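Unconventional myosin IB (Entamoeba histolytica, PDB 5XG9) probably works as an actin-based motor, and through the SH3 domain described here probably binds proline-rich peptides. Local coordinates at residues Glu36-Gly41 with Trp49-Tyr54. Sequence-based numbering, arbitrary orientation.
Sequences EGWWKG and WIPNNY. With PEU (2,5,8,11,14,17,20,23,26,29,32,35,38,41,44,47,50,53,56,59,62,65,68,71,74,77,80-heptacosaoxadooctacontan-82-ol), chain J.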
# COMPACT_ATOMS: atom_id res chain seq x y z
N GLU A 36 -5.73 -0.83 -11.12
CA GLU A 36 -7.18 -0.80 -10.71
C GLU A 36 -7.33 -1.04 -9.21
O GLU A 36 -6.80 -0.28 -8.46
CB GLU A 36 -8.08 -1.72 -11.59
CG GLU A 36 -7.99 -1.35 -13.09
CD GLU A 36 -8.97 -2.10 -13.98
OE1 GLU A 36 -9.06 -1.75 -15.16
OE2 GLU A 36 -9.56 -3.09 -13.53
N GLY A 37 -7.97 -2.13 -8.76
CA GLY A 37 -8.18 -2.38 -7.33
C GLY A 37 -6.97 -2.78 -6.48
O GLY A 37 -7.08 -2.73 -5.22
N TRP A 38 -5.85 -3.16 -7.10
CA TRP A 38 -4.64 -3.55 -6.41
C TRP A 38 -3.56 -2.51 -6.77
O TRP A 38 -3.35 -2.18 -7.98
CB TRP A 38 -4.16 -4.90 -6.86
CG TRP A 38 -4.98 -6.08 -6.34
CD1 TRP A 38 -6.00 -6.72 -7.01
CD2 TRP A 38 -4.86 -6.68 -5.10
NE1 TRP A 38 -6.49 -7.75 -6.23
CE2 TRP A 38 -5.82 -7.75 -5.04
CE3 TRP A 38 -4.01 -6.49 -4.01
CZ2 TRP A 38 -5.90 -8.60 -3.95
CZ3 TRP A 38 -4.09 -7.30 -2.94
CH2 TRP A 38 -5.06 -8.35 -2.90
N TRP A 39 -2.95 -1.96 -5.72
CA TRP A 39 -1.86 -1.03 -5.88
C TRP A 39 -0.60 -1.62 -5.37
O TRP A 39 -0.63 -2.39 -4.43
CB TRP A 39 -2.12 0.30 -5.15
CG TRP A 39 -3.33 1.08 -5.74
CD1 TRP A 39 -4.04 0.81 -6.89
CD2 TRP A 39 -3.91 2.28 -5.20
NE1 TRP A 39 -5.01 1.75 -7.09
CE2 TRP A 39 -4.95 2.67 -6.08
CE3 TRP A 39 -3.66 3.06 -4.06
CZ2 TRP A 39 -5.74 3.79 -5.86
CZ3 TRP A 39 -4.46 4.18 -3.82
CH2 TRP A 39 -5.48 4.55 -4.74
N LYS A 40 0.54 -1.29 -5.97
CA LYS A 40 1.80 -1.85 -5.48
C LYS A 40 2.46 -0.88 -4.49
O LYS A 40 2.74 0.26 -4.81
CB LYS A 40 2.79 -2.18 -6.63
CG LYS A 40 3.94 -3.05 -6.08
CD LYS A 40 4.66 -3.84 -7.19
CE LYS A 40 5.57 -2.91 -7.96
NZ LYS A 40 6.11 -3.62 -9.18
N GLY A 41 2.67 -1.34 -3.26
CA GLY A 41 3.19 -0.52 -2.20
C GLY A 41 4.57 -0.89 -1.69
O GLY A 41 5.04 -2.03 -1.88
N TRP A 49 1.75 -5.98 -3.26
CA TRP A 49 0.47 -5.44 -3.75
C TRP A 49 -0.45 -5.35 -2.57
O TRP A 49 -0.42 -6.25 -1.70
CB TRP A 49 -0.13 -6.33 -4.83
CG TRP A 49 0.66 -6.26 -6.13
CD1 TRP A 49 1.71 -7.07 -6.49
CD2 TRP A 49 0.47 -5.35 -7.19
NE1 TRP A 49 2.20 -6.69 -7.72
CE2 TRP A 49 1.47 -5.63 -8.17
CE3 TRP A 49 -0.39 -4.28 -7.40
CZ2 TRP A 49 1.56 -4.92 -9.35
CZ3 TRP A 49 -0.32 -3.60 -8.58
CH2 TRP A 49 0.66 -3.91 -9.57
N ILE A 50 -1.27 -4.31 -2.56
CA ILE A 50 -2.24 -4.06 -1.48
C ILE A 50 -3.63 -3.78 -2.04
O ILE A 50 -3.78 -3.20 -3.09
CB ILE A 50 -1.83 -2.86 -0.58
CG1 ILE A 50 -1.80 -1.57 -1.36
CG2 ILE A 50 -0.46 -3.15 0.08
CD1 ILE A 50 -1.60 -0.32 -0.51
N PRO A 51 -4.67 -4.12 -1.27
CA PRO A 51 -6.05 -3.84 -1.75
C PRO A 51 -6.41 -2.40 -1.50
O PRO A 51 -6.33 -1.96 -0.38
CB PRO A 51 -6.93 -4.74 -0.89
CG PRO A 51 -6.05 -5.06 0.33
CD PRO A 51 -4.62 -4.85 -0.00
N ASN A 52 -6.80 -1.65 -2.54
CA ASN A 52 -6.94 -0.23 -2.38
C ASN A 52 -8.12 0.21 -1.49
O ASN A 52 -8.10 1.35 -0.96
CB ASN A 52 -6.82 0.58 -3.68
CG ASN A 52 -8.11 0.59 -4.54
OD1 ASN A 52 -9.22 0.36 -4.02
ND2 ASN A 52 -7.95 0.72 -5.84
N ASN A 53 -9.05 -0.71 -1.20
CA ASN A 53 -10.17 -0.38 -0.33
C ASN A 53 -9.69 -0.30 1.15
O ASN A 53 -10.45 0.18 2.00
CB ASN A 53 -11.38 -1.37 -0.45
CG ASN A 53 -10.95 -2.86 -0.44
OD1 ASN A 53 -9.98 -3.28 -1.13
ND2 ASN A 53 -11.75 -3.69 0.22
N TYR A 54 -8.51 -0.83 1.45
CA TYR A 54 -8.00 -0.75 2.79
C TYR A 54 -7.32 0.57 3.16
O TYR A 54 -6.94 0.77 4.33
CB TYR A 54 -7.07 -1.87 3.06
CG TYR A 54 -7.67 -3.24 3.22
CD1 TYR A 54 -8.50 -3.79 2.22
CD2 TYR A 54 -7.44 -4.00 4.38
CE1 TYR A 54 -8.99 -5.09 2.35
CE2 TYR A 54 -7.93 -5.31 4.51
CZ TYR A 54 -8.70 -5.84 3.48
OH TYR A 54 -9.19 -7.14 3.60
OAB PEU J . -5.45 -12.64 -6.70
CAC PEU J . -4.46 -11.70 -6.28
CAD PEU J . -3.34 -11.65 -7.32
OAE PEU J . -2.09 -11.91 -6.69
CAF PEU J . -1.66 -10.80 -5.90
CAG PEU J . -1.22 -9.66 -6.81
OAH PEU J . -2.34 -8.82 -7.08
CAI PEU J . -1.97 -7.69 -7.88
CAJ PEU J . -2.45 -7.91 -9.31
OAK PEU J . -1.39 -8.46 -10.08
CAL PEU J . -0.79 -7.49 -10.95
CAM PEU J . -1.77 -7.15 -12.07
OAN PEU J . -2.40 -8.34 -12.53
CAO PEU J . -3.82 -8.21 -12.54
CAP PEU J . -4.29 -7.97 -13.97
OAQ PEU J . -4.52 -6.58 -14.17
CAR PEU J . -5.36 -6.33 -15.30
CAS PEU J . -6.55 -5.49 -14.88
OAT PEU J . -7.65 -6.34 -14.57
CAU PEU J . -8.68 -5.64 -13.86
CAV PEU J . -10.01 -6.34 -14.08
OAW PEU J . -9.79 -7.74 -14.28
CAX PEU J . -9.21 -8.36 -13.13
CAY PEU J . -8.17 -9.38 -13.57
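W49 lies with one indole face over K40 and its far face under the bound polyether. K40 CB sits 3.7 Å from the centroid of the W49 six-membered ring, 3° off the normal, a CH-pi contact; CD follows the same face toward NE1. The lysine CG stands anti to the backbone N (chi1 -167°), which lays the chain along the indole before a bend at chi3 sends NZ to a salt bridge with E33. PEU CAI touches W49 CD2 at 3.5 Å on the opposite face, while the backbone of W38 and W39 lines the ring's edge. W38 shares this side of the sheet: its CB meets W49 CE3, its CZ3 rests 3.9 Å from P51 CD, and polyether oxygen OAH lies over one face of its indole, with P51 CA near the rim of the other. W39 points to the opposite side, beside I50. There N52 CB stands over the W39 six-membered ring, 3.8 Å from its centroid; the N52 amide is turned 66° from the indole, and N52 ND2 and W39 NE1, both donors, are not bonded to each other. Behind these side chains W39 and I50 form a hydrogen-bonded antiparallel pair, W39 N to I50 O (3.0 Å) and I50 N to W39 O (2.8 Å). One further bond, N52 N to G37 O (2.9 Å), ties the start of the 3-10 segment 52-54 to the turn before strand 38-43. The hairpin is characteristic of SH3 domains, in which W38, first of the WW pair, typically lines the proline-peptide groove with P51, Y54 and Y13 of the ALYPY motif.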